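Long-range contacts in Sn-glycerol-3-phosphate ABC transporter substrate-binding protein UspB (Mycobacterium tuberculosis, PDB 4MFI), which binds glycerophosphocholine as the solute-capturing subunit of an ABC transporter and probably delivers it to the membrane-embedded importer: residues V97-D102 with G305-A310; R103-F108 with R385-G390; T154-Y159 with L372-H377; Q175-F180 with P291-P296. One frame throughout, in Å; residues are numbered along the deposited sequence.

Contact 1. Residues V97-D102 with G305-A310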
loop_
_atom_site.group_PDB
_atom_site.type_symbol
_atom_site.label_atom_id
_atom_site.label_comp_id
_atom_site.label_asym_id
_atom_site.label_seq_id
_atom_site.Cartn_x
_atom_site.Cartn_y
_atom_site.Cartn_z
ATOM N N VAL A 97 -15.690 14.239 -1.807
ATOM C CA VAL A 97 -14.390 13.595 -1.985
ATOM C C VAL A 97 -14.188 12.691 -0.783
ATOM O O VAL A 97 -14.320 13.138 0.358
ATOM C CB VAL A 97 -13.248 14.636 -2.059
ATOM C CG1 VAL A 97 -11.890 13.945 -2.140
ATOM C CG2 VAL A 97 -13.451 15.566 -3.251
ATOM N N VAL A 98 -13.903 11.418 -1.029
ATOM C CA VAL A 98 -13.765 10.459 0.063
ATOM C C VAL A 98 -12.492 9.625 -0.066
ATOM O O VAL A 98 -12.128 9.176 -1.159
ATOM C CB VAL A 98 -15.027 9.551 0.207
ATOM C CG1 VAL A 98 -15.260 8.721 -1.059
ATOM C CG2 VAL A 98 -14.924 8.662 1.436
ATOM N N LEU A 99 -11.807 9.439 1.059
ATOM C CA LEU A 99 -10.567 8.675 1.109
ATOM C C LEU A 99 -10.857 7.178 1.286
ATOM O O LEU A 99 -11.365 6.753 2.329
ATOM C CB LEU A 99 -9.708 9.184 2.264
ATOM C CG LEU A 99 -8.310 8.588 2.429
ATOM C CD1 LEU A 99 -7.462 8.911 1.204
ATOM C CD2 LEU A 99 -7.645 9.125 3.685
ATOM N N LEU A 100 -10.540 6.384 0.265
ATOM C CA LEU A 100 -10.827 4.945 0.277
ATOM C C LEU A 100 -9.544 4.143 0.095
ATOM O O LEU A 100 -8.730 4.458 -0.786
ATOM C CB LEU A 100 -11.821 4.596 -0.833
ATOM C CG LEU A 100 -13.200 5.250 -0.712
ATOM C CD1 LEU A 100 -14.069 4.901 -1.914
ATOM C CD2 LEU A 100 -13.882 4.813 0.583
ATOM N N ASP A 101 -9.357 3.108 0.915
ATOM C CA ASP A 101 -8.106 2.348 0.842
ATOM C C ASP A 101 -8.072 1.328 -0.294
ATOM O O ASP A 101 -9.006 1.240 -1.107
ATOM C CB ASP A 101 -7.664 1.753 2.201
ATOM C CG ASP A 101 -8.414 0.484 2.605
ATOM O OD1 ASP A 101 -9.180 -0.098 1.818
ATOM O OD2 ASP A 101 -8.195 0.032 3.746
ATOM N N ASP A 102 -6.987 0.565 -0.336
ATOM C CA ASP A 102 -6.736 -0.391 -1.412
ATOM C C ASP A 102 -7.756 -1.523 -1.528
ATOM O O ASP A 102 -7.833 -2.167 -2.571
ATOM C CB ASP A 102 -5.300 -0.948 -1.330
ATOM C CG ASP A 102 -4.977 -1.636 -0.003
ATOM O OD1 ASP A 102 -5.679 -1.424 1.005
ATOM O OD2 ASP A 102 -3.969 -2.381 0.038
ATOM N N GLY A 305 0.512 0.273 -1.687
ATOM C CA GLY A 305 -0.479 0.230 -0.631
ATOM C C GLY A 305 -0.981 1.621 -0.307
ATOM O O GLY A 305 -0.506 2.612 -0.870
ATOM N N GLY A 306 -1.944 1.703 0.602
ATOM C CA GLY A 306 -2.478 2.989 1.022
ATOM C C GLY A 306 -3.838 3.314 0.432
ATOM O O GLY A 306 -4.625 2.414 0.137
ATOM N N ALA A 307 -4.108 4.605 0.247
ATOM C CA ALA A 307 -5.460 5.064 -0.072
ATOM C C ALA A 307 -5.504 6.156 -1.130
ATOM O O ALA A 307 -4.545 6.922 -1.305
ATOM C CB ALA A 307 -6.157 5.546 1.195
ATOM N N GLY A 308 -6.641 6.226 -1.820
ATOM C CA GLY A 308 -6.873 7.203 -2.863
ATOM C C GLY A 308 -8.133 8.012 -2.633
ATOM O O GLY A 308 -8.917 7.727 -1.724
ATOM N N LEU A 309 -8.340 9.017 -3.475
ATOM C CA LEU A 309 -9.502 9.891 -3.366
ATOM C C LEU A 309 -10.518 9.577 -4.456
ATOM O O LEU A 309 -10.165 9.518 -5.643
ATOM C CB LEU A 309 -9.068 11.356 -3.472
ATOM C CG LEU A 309 -8.079 11.847 -2.417
ATOM C CD1 LEU A 309 -7.701 13.306 -2.665
ATOM C CD2 LEU A 309 -8.664 11.675 -1.021
ATOM N N ALA A 310 -11.771 9.373 -4.053
ATOM C CA ALA A 310 -12.846 9.007 -4.975
ATOM C C ALA A 310 -13.995 10.014 -4.902
ATOM O O ALA A 310 -14.126 10.753 -3.925
ATOM C CB ALA A 310 -13.362 7.608 -4.647
HETATM O O HOH W 1 -2.355 -0.949 1.699
#
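Val98 and Ala310 join main chains at one end of an antiparallel strand pair, through Val98 N to Ala310 O (3.0 Å) and the return bond from Ala310 N to Val98 O. Leu100 and Gly308 form the next hydrogen-bonded pair; Leu100 N meets Gly308 O at 2.9 Å, nearly head-on to the carbonyl. Between and beyond them lie the non-hydrogen-bonded pairs Leu99 with Leu309 and Asp101 with Ala307. On their face, Leu99 turns its CD1 across the partner strand, 3.6 Å from Ala307 CB and 3.7 Å from Leu309 CD2; CG anti to the backbone N (chi1 -175°) sets this reach. On the other face the CD1 methyl of Leu100 lies 3.9 Å from Ala310 CB. Beyond the strands, a water accepts from Gly306 N and gives a weak bond to Asp102 OD2. That carboxylate oxygen also takes Gln381 and Arg385, while Asp101 caps Trp104 N and pairs with Arg103. Strand 39-43 flanks 97-101 on its far edge, and Ile327 of helix 317-330 packs on Val97 and Leu309. One antiparallel strand inserted beside parallel ones is characteristic of type II periplasmic binding proteins. The chemistry divides accordingly: four backbone bonds and apolar side chains, leucines against alanines, hold the buried sheet, while the two aspartates at its end concentrate negative charge that neighbouring arginines probably balance.

Contact 2. Residues R103-F108 with R385-G390; sequences RWWFHF and RVFLPG
Phe106 and Phe387 form an offset stack, ring centroids 4.0 Å apart and planes inclined by 17°. The overlap is slid toward the stems of both side chains: Phe387 CB sits over the face of the Phe106 ring, a CH-pi contact, and Phe387 CD1 comes 3.4 Å from Phe106 CB. Phe106 swings its ring out opposite its own amide nitrogen (chi1 -179°), its CB bond directed at the 385-390 segment. The third ring, Trp105, stands at 90° to Phe387, and its CZ2 lies 3.6 Å from Phe387 CE1. Trp105 also receives Phe106 CB over one face, while Tyr383 adds a further ring beside Phe387. Among main-chain contacts, Arg103 CA sends a C-H...O interaction to Val386 O at 3.4 Å. As for charge, the bent Arg103 side chain turns its guanidinium to Asp79, Asp101 and Asp392, and that of Arg385 pairs with Asp102 and also meets Gln381 and Ser207; its NH2 stays 5.4 Å from Arg103 NE. What results is a buried aromatic cluster, joining the helix that follows a central strand of an alpha/beta lobe to the turn ending at Gly390, N-cap of helix 391-405.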
loop_
_atom_site.group_PDB
_atom_site.type_symbol
_atom_site.label_atom_id
_atom_site.label_comp_id
_atom_site.label_asym_id
_atom_site.label_seq_id
_atom_site.Cartn_x
_atom_site.Cartn_y
_atom_site.Cartn_z
ATOM N N ARG A 103 -8.540 -1.750 -0.474
ATOM C CA ARG A 103 -9.541 -2.814 -0.461
ATOM C C ARG A 103 -10.941 -2.236 -0.589
ATOM O O ARG A 103 -11.805 -2.794 -1.262
ATOM C CB ARG A 103 -9.446 -3.620 0.838
ATOM C CG ARG A 103 -8.061 -4.187 1.118
ATOM C CD ARG A 103 -7.853 -4.453 2.602
ATOM N NE ARG A 103 -8.212 -3.277 3.397
ATOM C CZ ARG A 103 -8.742 -3.315 4.615
ATOM N NH1 ARG A 103 -8.962 -4.484 5.222
ATOM N NH2 ARG A 103 -9.057 -2.180 5.231
ATOM N N TRP A 104 -11.170 -1.106 0.061
ATOM C CA TRP A 104 -12.513 -0.549 0.095
ATOM C C TRP A 104 -12.949 0.110 -1.211
ATOM O O TRP A 104 -14.141 0.125 -1.515
ATOM C CB TRP A 104 -12.655 0.439 1.248
ATOM C CG TRP A 104 -12.854 -0.200 2.596
ATOM C CD1 TRP A 104 -11.949 -0.264 3.624
ATOM C CD2 TRP A 104 -14.038 -0.854 3.067
ATOM N NE1 TRP A 104 -12.503 -0.918 4.703
ATOM C CE2 TRP A 104 -13.785 -1.284 4.389
ATOM C CE3 TRP A 104 -15.291 -1.111 2.503
ATOM C CZ2 TRP A 104 -14.738 -1.956 5.149
ATOM C CZ3 TRP A 104 -16.238 -1.777 3.259
ATOM C CH2 TRP A 104 -15.955 -2.199 4.569
ATOM N N TRP A 105 -12.017 0.657 -1.988
ATOM C CA TRP A 105 -12.453 1.372 -3.188
ATOM C C TRP A 105 -13.217 0.449 -4.142
ATOM O O TRP A 105 -14.255 0.845 -4.680
ATOM C CB TRP A 105 -11.305 2.122 -3.888
ATOM C CG TRP A 105 -10.442 1.271 -4.780
ATOM C CD1 TRP A 105 -9.210 0.763 -4.480
ATOM C CD2 TRP A 105 -10.736 0.847 -6.121
ATOM N NE1 TRP A 105 -8.724 0.046 -5.546
ATOM C CE2 TRP A 105 -9.640 0.081 -6.566
ATOM C CE3 TRP A 105 -11.821 1.041 -6.987
ATOM C CZ2 TRP A 105 -9.597 -0.502 -7.834
ATOM C CZ3 TRP A 105 -11.780 0.462 -8.255
ATOM C CH2 TRP A 105 -10.672 -0.300 -8.665
ATOM N N PHE A 106 -12.739 -0.784 -4.322
ATOM C CA PHE A 106 -13.402 -1.689 -5.263
ATOM C C PHE A 106 -14.753 -2.134 -4.722
ATOM O O PHE A 106 -15.707 -2.284 -5.483
ATOM C CB PHE A 106 -12.539 -2.906 -5.598
ATOM C CG PHE A 106 -13.184 -3.851 -6.582
ATOM C CD1 PHE A 106 -13.128 -3.597 -7.944
ATOM C CD2 PHE A 106 -13.849 -4.991 -6.144
ATOM C CE1 PHE A 106 -13.722 -4.462 -8.856
ATOM C CE2 PHE A 106 -14.447 -5.855 -7.051
ATOM C CZ PHE A 106 -14.385 -5.591 -8.408
ATOM N N HIS A 107 -14.832 -2.360 -3.412
ATOM C CA HIS A 107 -16.107 -2.689 -2.791
ATOM C C HIS A 107 -17.179 -1.673 -3.178
ATOM O O HIS A 107 -18.292 -2.032 -3.583
ATOM C CB HIS A 107 -15.968 -2.740 -1.277
ATOM C CG HIS A 107 -17.275 -2.818 -0.571
ATOM N ND1 HIS A 107 -17.972 -3.999 -0.421
ATOM C CD2 HIS A 107 -18.038 -1.853 -0.002
ATOM C CE1 HIS A 107 -19.097 -3.760 0.226
ATOM N NE2 HIS A 107 -19.165 -2.465 0.486
ATOM N N PHE A 108 -16.840 -0.395 -3.076
ATOM C CA PHE A 108 -17.792 0.645 -3.442
ATOM C C PHE A 108 -17.968 0.816 -4.953
ATOM O O PHE A 108 -19.085 1.036 -5.420
ATOM C CB PHE A 108 -17.419 1.963 -2.763
ATOM C CG PHE A 108 -17.614 1.937 -1.276
ATOM C CD1 PHE A 108 -18.888 1.815 -0.737
ATOM C CD2 PHE A 108 -16.529 2.009 -0.413
ATOM C CE1 PHE A 108 -19.081 1.786 0.637
ATOM C CE2 PHE A 108 -16.712 1.976 0.968
ATOM C CZ PHE A 108 -17.992 1.862 1.491
ATOM N N ARG A 385 -6.384 -10.342 -2.861
ATOM C CA ARG A 385 -6.144 -9.517 -1.676
ATOM C C ARG A 385 -7.031 -8.273 -1.628
ATOM O O ARG A 385 -7.599 -7.948 -0.581
ATOM C CB ARG A 385 -4.661 -9.121 -1.531
ATOM C CG ARG A 385 -4.415 -8.384 -0.216
ATOM C CD ARG A 385 -2.950 -7.972 0.049
ATOM N NE ARG A 385 -2.950 -7.350 1.373
ATOM C CZ ARG A 385 -3.308 -6.090 1.597
ATOM N NH1 ARG A 385 -3.590 -5.285 0.580
ATOM N NH2 ARG A 385 -3.375 -5.624 2.835
ATOM N N VAL A 386 -7.160 -7.576 -2.752
ATOM C CA VAL A 386 -7.800 -6.254 -2.732
ATOM C C VAL A 386 -9.241 -6.153 -3.225
ATOM O O VAL A 386 -9.930 -5.191 -2.883
ATOM C CB VAL A 386 -6.951 -5.185 -3.476
ATOM C CG1 VAL A 386 -5.666 -4.878 -2.694
ATOM C CG2 VAL A 386 -6.661 -5.610 -4.929
ATOM N N PHE A 387 -9.692 -7.118 -4.027
ATOM C CA PHE A 387 -11.054 -7.074 -4.591
ATOM C C PHE A 387 -11.983 -8.124 -3.995
ATOM O O PHE A 387 -13.200 -8.037 -4.140
ATOM C CB PHE A 387 -11.029 -7.292 -6.108
ATOM C CG PHE A 387 -10.363 -6.188 -6.901
ATOM C CD1 PHE A 387 -9.981 -4.984 -6.310
ATOM C CD2 PHE A 387 -10.141 -6.359 -8.260
ATOM C CE1 PHE A 387 -9.378 -3.976 -7.065
ATOM C CE2 PHE A 387 -9.553 -5.355 -9.016
ATOM C CZ PHE A 387 -9.166 -4.162 -8.414
ATOM N N LEU A 388 -11.408 -9.129 -3.354
ATOM C CA LEU A 388 -12.170 -10.249 -2.819
ATOM C C LEU A 388 -12.393 -9.957 -1.339
ATOM O O LEU A 388 -11.429 -9.768 -0.597
ATOM C CB LEU A 388 -11.357 -11.531 -3.014
ATOM C CG LEU A 388 -12.016 -12.900 -2.817
ATOM C CD1 LEU A 388 -11.149 -13.976 -3.453
ATOM C CD2 LEU A 388 -12.274 -13.209 -1.339
ATOM N N PRO A 389 -13.661 -9.906 -0.902
ATOM C CA PRO A 389 -13.983 -9.500 0.470
ATOM C C PRO A 389 -13.227 -10.295 1.522
ATOM O O PRO A 389 -13.284 -11.527 1.522
ATOM C CB PRO A 389 -15.488 -9.784 0.576
ATOM C CG PRO A 389 -15.986 -9.619 -0.814
ATOM C CD PRO A 389 -14.875 -10.158 -1.700
ATOM N N GLY A 390 -12.513 -9.582 2.390
ATOM C CA GLY A 390 -11.703 -10.189 3.431
ATOM C C GLY A 390 -10.473 -10.968 2.985
ATOM O O GLY A 390 -9.818 -11.600 3.812
#

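Contact 3. Residues T154-Y159 with L372-H377; sequences TPLFYY and LDQLPH
Gln374, on helix 366-374, stretches toward Pro155; a first torsion of -170° carries CG to the far side from the backbone N, and the rest of the side chain runs extended. Its NE2 gives a hydrogen bond to Pro155 O at 3.2 Å, coming almost straight on to the carbonyl, though the bond is bent (139° at the hydrogen) and the oxygen lies somewhat off the amide plane. Thr154 OG1 donates to the same oxygen, 2.9 Å away, from above the carbonyl plane. Strand 144-160 bonds to 307-310 near its middle and to 268-272 and 287-290 farther on, consistent with a strand crossing between the two lobes of a solute-binding protein. A water ties both donors together, giving to Thr154 OG1 at 2.6 Å and accepting from Gln374 NE2 at 2.8 Å. The other end of the amide, OE1, faces Leu292 N, which probably settles the flip of the group. Thr154 directs its methyl away from this polar knot: CG2 lies 4.0 Å from Leu375 CD2, the two side chains meeting aslant.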
loop_
_atom_site.group_PDB
_atom_site.type_symbol
_atom_site.label_atom_id
_atom_site.label_comp_id
_atom_site.label_asym_id
_atom_site.label_seq_id
_atom_site.Cartn_x
_atom_site.Cartn_y
_atom_site.Cartn_z
ATOM N N THR A 154 4.739 1.687 -0.028
ATOM C CA THR A 154 5.121 0.364 -0.514
ATOM C C THR A 154 5.869 -0.348 0.602
ATOM O O THR A 154 6.277 0.279 1.583
ATOM C CB THR A 154 6.082 0.411 -1.729
ATOM O OG1 THR A 154 7.387 0.796 -1.284
ATOM C CG2 THR A 154 5.591 1.356 -2.813
ATOM N N PRO A 155 6.070 -1.662 0.460
ATOM C CA PRO A 155 7.025 -2.298 1.368
ATOM C C PRO A 155 8.457 -1.839 1.071
ATOM O O PRO A 155 8.766 -1.362 -0.029
ATOM C CB PRO A 155 6.863 -3.787 1.047
ATOM C CG PRO A 155 5.465 -3.898 0.500
ATOM C CD PRO A 155 5.324 -2.656 -0.330
ATOM N N LEU A 156 9.320 -1.993 2.066
ATOM C CA LEU A 156 10.718 -1.606 1.977
ATOM C C LEU A 156 11.519 -2.632 2.773
ATOM O O LEU A 156 11.026 -3.159 3.770
ATOM C CB LEU A 156 10.891 -0.216 2.583
ATOM C CG LEU A 156 12.156 0.556 2.232
ATOM C CD1 LEU A 156 12.251 0.763 0.731
ATOM C CD2 LEU A 156 12.159 1.896 2.969
ATOM N N PHE A 157 12.739 -2.931 2.330
ATOM C CA PHE A 157 13.599 -3.891 3.023
ATOM C C PHE A 157 14.560 -3.127 3.932
ATOM O O PHE A 157 15.444 -2.417 3.460
ATOM C CB PHE A 157 14.363 -4.752 2.001
ATOM C CG PHE A 157 15.083 -5.929 2.604
ATOM C CD1 PHE A 157 16.313 -5.767 3.240
ATOM C CD2 PHE A 157 14.544 -7.209 2.513
ATOM C CE1 PHE A 157 16.980 -6.866 3.805
ATOM C CE2 PHE A 157 15.207 -8.309 3.058
ATOM C CZ PHE A 157 16.424 -8.137 3.709
ATOM N N TYR A 158 14.367 -3.258 5.239
ATOM C CA TYR A 158 15.198 -2.580 6.221
ATOM C C TYR A 158 16.285 -3.526 6.704
ATOM O O TYR A 158 16.013 -4.702 6.965
ATOM C CB TYR A 158 14.346 -2.148 7.416
ATOM C CG TYR A 158 13.303 -1.096 7.106
ATOM C CD1 TYR A 158 13.600 0.256 7.248
ATOM C CD2 TYR A 158 12.014 -1.444 6.690
ATOM C CE1 TYR A 158 12.659 1.234 6.991
ATOM C CE2 TYR A 158 11.056 -0.458 6.416
ATOM C CZ TYR A 158 11.390 0.881 6.568
ATOM O OH TYR A 158 10.464 1.880 6.322
ATOM N N TYR A 159 17.510 -3.028 6.849
ATOM C CA TYR A 159 18.590 -3.879 7.347
ATOM C C TYR A 159 19.544 -3.176 8.299
ATOM O O TYR A 159 19.835 -1.986 8.152
ATOM C CB TYR A 159 19.348 -4.582 6.213
ATOM C CG TYR A 159 20.174 -3.707 5.286
ATOM C CD1 TYR A 159 19.594 -3.046 4.202
ATOM C CD2 TYR A 159 21.550 -3.583 5.462
ATOM C CE1 TYR A 159 20.365 -2.270 3.333
ATOM C CE2 TYR A 159 22.324 -2.816 4.604
ATOM C CZ TYR A 159 21.730 -2.154 3.547
ATOM O OH TYR A 159 22.511 -1.398 2.700
ATOM N N LEU A 372 11.518 6.282 -3.100
ATOM C CA LEU A 372 11.126 6.939 -4.338
ATOM C C LEU A 372 11.509 6.128 -5.561
ATOM O O LEU A 372 10.701 5.923 -6.476
ATOM C CB LEU A 372 11.850 8.279 -4.445
ATOM C CG LEU A 372 11.178 9.523 -3.904
ATOM C CD1 LEU A 372 11.345 10.654 -4.904
ATOM C CD2 LEU A 372 9.732 9.224 -3.713
ATOM N N ASP A 373 12.761 5.686 -5.584
ATOM C CA ASP A 373 13.313 5.027 -6.759
ATOM C C ASP A 373 12.693 3.663 -7.029
ATOM O O ASP A 373 12.773 3.154 -8.146
ATOM C CB ASP A 373 14.834 4.921 -6.638
ATOM C CG ASP A 373 15.524 6.274 -6.759
ATOM O OD1 ASP A 373 14.887 7.243 -7.227
ATOM O OD2 ASP A 373 16.711 6.369 -6.386
ATOM N N GLN A 374 12.055 3.082 -6.021
ATOM C CA GLN A 374 11.396 1.795 -6.215
ATOM C C GLN A 374 10.046 1.922 -6.934
ATOM O O GLN A 374 9.545 0.943 -7.489
ATOM C CB GLN A 374 11.223 1.065 -4.877
ATOM C CG GLN A 374 10.770 -0.377 -5.048
ATOM C CD GLN A 374 10.700 -1.180 -3.762
ATOM O OE1 GLN A 374 10.899 -2.393 -3.785
ATOM N NE2 GLN A 374 10.397 -0.520 -2.643
ATOM N N LEU A 375 9.449 3.112 -6.930
ATOM C CA LEU A 375 8.106 3.285 -7.511
ATOM C C LEU A 375 7.879 2.771 -8.953
ATOM O O LEU A 375 6.829 2.177 -9.231
ATOM C CB LEU A 375 7.627 4.739 -7.367
ATOM C CG LEU A 375 7.125 5.088 -5.962
ATOM C CD1 LEU A 375 6.789 6.568 -5.836
ATOM C CD2 LEU A 375 5.915 4.242 -5.590
ATOM N N PRO A 376 8.849 2.976 -9.870
ATOM C CA PRO A 376 8.643 2.467 -11.233
ATOM C C PRO A 376 8.727 0.947 -11.311
ATOM O O PRO A 376 8.462 0.379 -12.372
ATOM C CB PRO A 376 9.815 3.075 -12.018
ATOM C CG PRO A 376 10.278 4.218 -11.199
ATOM C CD PRO A 376 10.054 3.819 -9.787
ATOM N N HIS A 377 9.085 0.307 -10.200
ATOM C CA HIS A 377 9.314 -1.131 -10.166
ATOM C C HIS A 377 8.315 -1.824 -9.261
ATOM O O HIS A 377 8.597 -2.844 -8.643
ATOM C CB HIS A 377 10.746 -1.395 -9.722
ATOM C CG HIS A 377 11.752 -0.660 -10.540
ATOM N ND1 HIS A 377 12.014 -0.981 -11.853
ATOM C CD2 HIS A 377 12.535 0.405 -10.248
ATOM C CE1 HIS A 377 12.933 -0.160 -12.330
ATOM N NE2 HIS A 377 13.264 0.691 -11.376
HETATM O O HOH W 2 9.471 2.105 -2.053
#

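Contact 4. Residues Q175-F180 with P291-P296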
loop_
_atom_site.group_PDB
_atom_site.type_symbol
_atom_site.label_atom_id
_atom_site.label_comp_id
_atom_site.label_asym_id
_atom_site.label_seq_id
_atom_site.Cartn_x
_atom_site.Cartn_y
_atom_site.Cartn_z
ATOM N N GLN A 175 19.840 -9.435 -3.612
ATOM C CA GLN A 175 19.507 -9.376 -5.033
ATOM C C GLN A 175 18.332 -10.276 -5.375
ATOM O O GLN A 175 17.617 -10.045 -6.353
ATOM C CB GLN A 175 20.719 -9.831 -5.856
ATOM C CG GLN A 175 21.834 -8.802 -5.987
ATOM C CD GLN A 175 21.500 -7.723 -6.994
ATOM O OE1 GLN A 175 20.449 -7.762 -7.642
ATOM N NE2 GLN A 175 22.391 -6.757 -7.137
ATOM N N SER A 176 18.164 -11.333 -4.587
ATOM C CA SER A 176 17.044 -12.249 -4.744
ATOM C C SER A 176 16.658 -12.753 -3.369
ATOM O O SER A 176 17.473 -12.731 -2.435
ATOM C CB SER A 176 17.416 -13.434 -5.650
ATOM O OG SER A 176 18.407 -14.260 -5.050
ATOM N N TRP A 177 15.431 -13.233 -3.231
ATOM C CA TRP A 177 15.047 -13.856 -1.980
ATOM C C TRP A 177 15.878 -15.104 -1.680
ATOM O O TRP A 177 16.177 -15.389 -0.513
ATOM C CB TRP A 177 13.540 -14.135 -1.959
ATOM C CG TRP A 177 12.770 -12.880 -1.673
ATOM C CD1 TRP A 177 12.040 -12.134 -2.559
ATOM C CD2 TRP A 177 12.700 -12.198 -0.418
ATOM N NE1 TRP A 177 11.506 -11.032 -1.917
ATOM C CE2 TRP A 177 11.900 -11.050 -0.605
ATOM C CE3 TRP A 177 13.232 -12.450 0.850
ATOM C CZ2 TRP A 177 11.614 -10.159 0.434
ATOM C CZ3 TRP A 177 12.951 -11.565 1.879
ATOM C CH2 TRP A 177 12.148 -10.433 1.664
ATOM N N SER A 178 16.293 -15.826 -2.721
ATOM C CA SER A 178 17.133 -16.997 -2.511
ATOM C C SER A 178 18.528 -16.630 -2.006
ATOM O O SER A 178 19.085 -17.339 -1.167
ATOM C CB SER A 178 17.180 -17.865 -3.766
ATOM O OG SER A 178 15.911 -18.455 -3.974
ATOM N N GLU A 179 19.085 -15.515 -2.478
ATOM C CA GLU A 179 20.335 -15.033 -1.891
ATOM C C GLU A 179 20.134 -14.691 -0.418
ATOM O O GLU A 179 20.962 -15.038 0.428
ATOM C CB GLU A 179 20.880 -13.809 -2.630
ATOM C CG GLU A 179 22.257 -13.372 -2.103
ATOM C CD GLU A 179 22.734 -12.036 -2.646
ATOM O OE1 GLU A 179 21.912 -11.105 -2.794
ATOM O OE2 GLU A 179 23.951 -11.912 -2.920
ATOM N N PHE A 180 19.031 -14.014 -0.102
ATOM C CA PHE A 180 18.774 -13.672 1.283
ATOM C C PHE A 180 18.669 -14.922 2.146
ATOM O O PHE A 180 19.173 -14.960 3.268
ATOM C CB PHE A 180 17.519 -12.826 1.464
ATOM C CG PHE A 180 17.325 -12.419 2.888
ATOM C CD1 PHE A 180 18.256 -11.587 3.490
ATOM C CD2 PHE A 180 16.278 -12.922 3.652
ATOM C CE1 PHE A 180 18.152 -11.233 4.828
ATOM C CE2 PHE A 180 16.153 -12.560 4.997
ATOM C CZ PHE A 180 17.099 -11.718 5.582
ATOM N N PRO A 291 15.310 -1.598 -1.873
ATOM C CA PRO A 291 14.096 -2.081 -2.531
ATOM C C PRO A 291 13.979 -3.579 -2.309
ATOM O O PRO A 291 14.980 -4.259 -2.033
ATOM C CB PRO A 291 14.357 -1.781 -4.012
ATOM C CG PRO A 291 15.830 -1.801 -4.143
ATOM C CD PRO A 291 16.370 -1.256 -2.838
ATOM N N LEU A 292 12.765 -4.096 -2.414
ATOM C CA LEU A 292 12.586 -5.536 -2.342
ATOM C C LEU A 292 13.295 -6.177 -3.535
ATOM O O LEU A 292 13.397 -5.564 -4.596
ATOM C CB LEU A 292 11.102 -5.899 -2.349
ATOM C CG LEU A 292 10.377 -5.878 -0.998
ATOM C CD1 LEU A 292 10.436 -4.528 -0.288
ATOM C CD2 LEU A 292 8.943 -6.337 -1.208
ATOM N N PRO A 293 13.785 -7.416 -3.368
ATOM C CA PRO A 293 14.328 -8.131 -4.525
ATOM C C PRO A 293 13.302 -8.209 -5.653
ATOM O O PRO A 293 12.102 -8.394 -5.421
ATOM C CB PRO A 293 14.584 -9.536 -3.978
ATOM C CG PRO A 293 14.762 -9.346 -2.507
ATOM C CD PRO A 293 13.852 -8.218 -2.134
ATOM N N THR A 294 13.769 -8.058 -6.881
ATOM C CA THR A 294 12.883 -8.217 -8.022
ATOM C C THR A 294 12.780 -9.698 -8.376
ATOM O O THR A 294 13.465 -10.542 -7.789
ATOM C CB THR A 294 13.399 -7.445 -9.236
ATOM O OG1 THR A 294 14.592 -8.071 -9.721
ATOM C CG2 THR A 294 13.706 -6.009 -8.853
ATOM N N GLY A 295 11.908 -10.017 -9.321
ATOM C CA GLY A 295 11.926 -11.334 -9.923
ATOM C C GLY A 295 12.971 -11.372 -11.023
ATOM O O GLY A 295 13.785 -10.452 -11.152
ATOM N N PRO A 296 12.954 -12.437 -11.835
ATOM C CA PRO A 296 13.909 -12.574 -12.941
ATOM C C PRO A 296 13.783 -11.412 -13.914
ATOM O O PRO A 296 12.672 -10.900 -14.102
ATOM C CB PRO A 296 13.473 -13.873 -13.619
ATOM C CG PRO A 296 12.777 -14.636 -12.561
ATOM C CD PRO A 296 12.092 -13.621 -11.694
HETATM O O HOH W 3 16.686 -7.575 -7.279
HETATM O O HOH W 4 16.086 -11.283 -8.600
HETATM O O HOH W 5 13.911 -12.596 -5.716
HETATM O O HOH W 6 10.239 -9.122 -3.589
#
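Pro293 rests its CB-CG-CD side on one face of the Trp177 indole, the tight half of this contact. Its CG stands over the five-membered ring, 3.8 Å from the centroid and 11° off the normal, a CH-pi contact, while CD comes 3.7 Å from Trp177 NE1. Pro293 CB closes on the main chain at Ser176 CA, also 3.7 Å. Trp177 presents this face with CG beside the backbone N (chi1 -78°), anti to the carbonyl carbon; Pro213, Ala216, Phe217 and Val270 also touch it. At the border of the packed part a water sits in the indole plane at its edge, accepting from Trp177 NE1 at 2.8 Å and donating to Pro293 O at 2.7 Å. The helix starts here: Ser176 is the N-cap of helix 177-191, its OG accepting from Glu179 N at 2.9 Å, and Glu179 OE1 reaches back to Gln175 N. The proline-rich segment it meets belongs to the connection between strands 287-290 and 307-310 of this alpha/beta protein. Toward solvent the two segments part, and no direct hydrogen bond spans them. Waters do so instead: one links Trp177 N with Thr294 O, and two more join Gln175 O to Thr294, one through its N and one through its O.

The four contacts form two touching pairs. Contacts 1 and 2 have centres about 12 Å apart and are joined by a salt bridge, Asp102 OD2 to Arg385 NH1 at 3.0 Å; Leu100 also packs on Trp105 and Phe108. Contacts 3 and 4, likewise about 12 Å between centres, touch where Gln374 OE1 lies 2.9 Å from Leu292 N, a probable hydrogen bond. Neighbouring strands 307-310 and 144-160 link the pairs: contacts 1 and 3 approach to about 5 Å between nearest atoms without touching. Contacts 2 and 3 lie on opposite sides of the chain's centre, consistent with a two-lobed binding protein whose solute probably sits in the cleft between lobes.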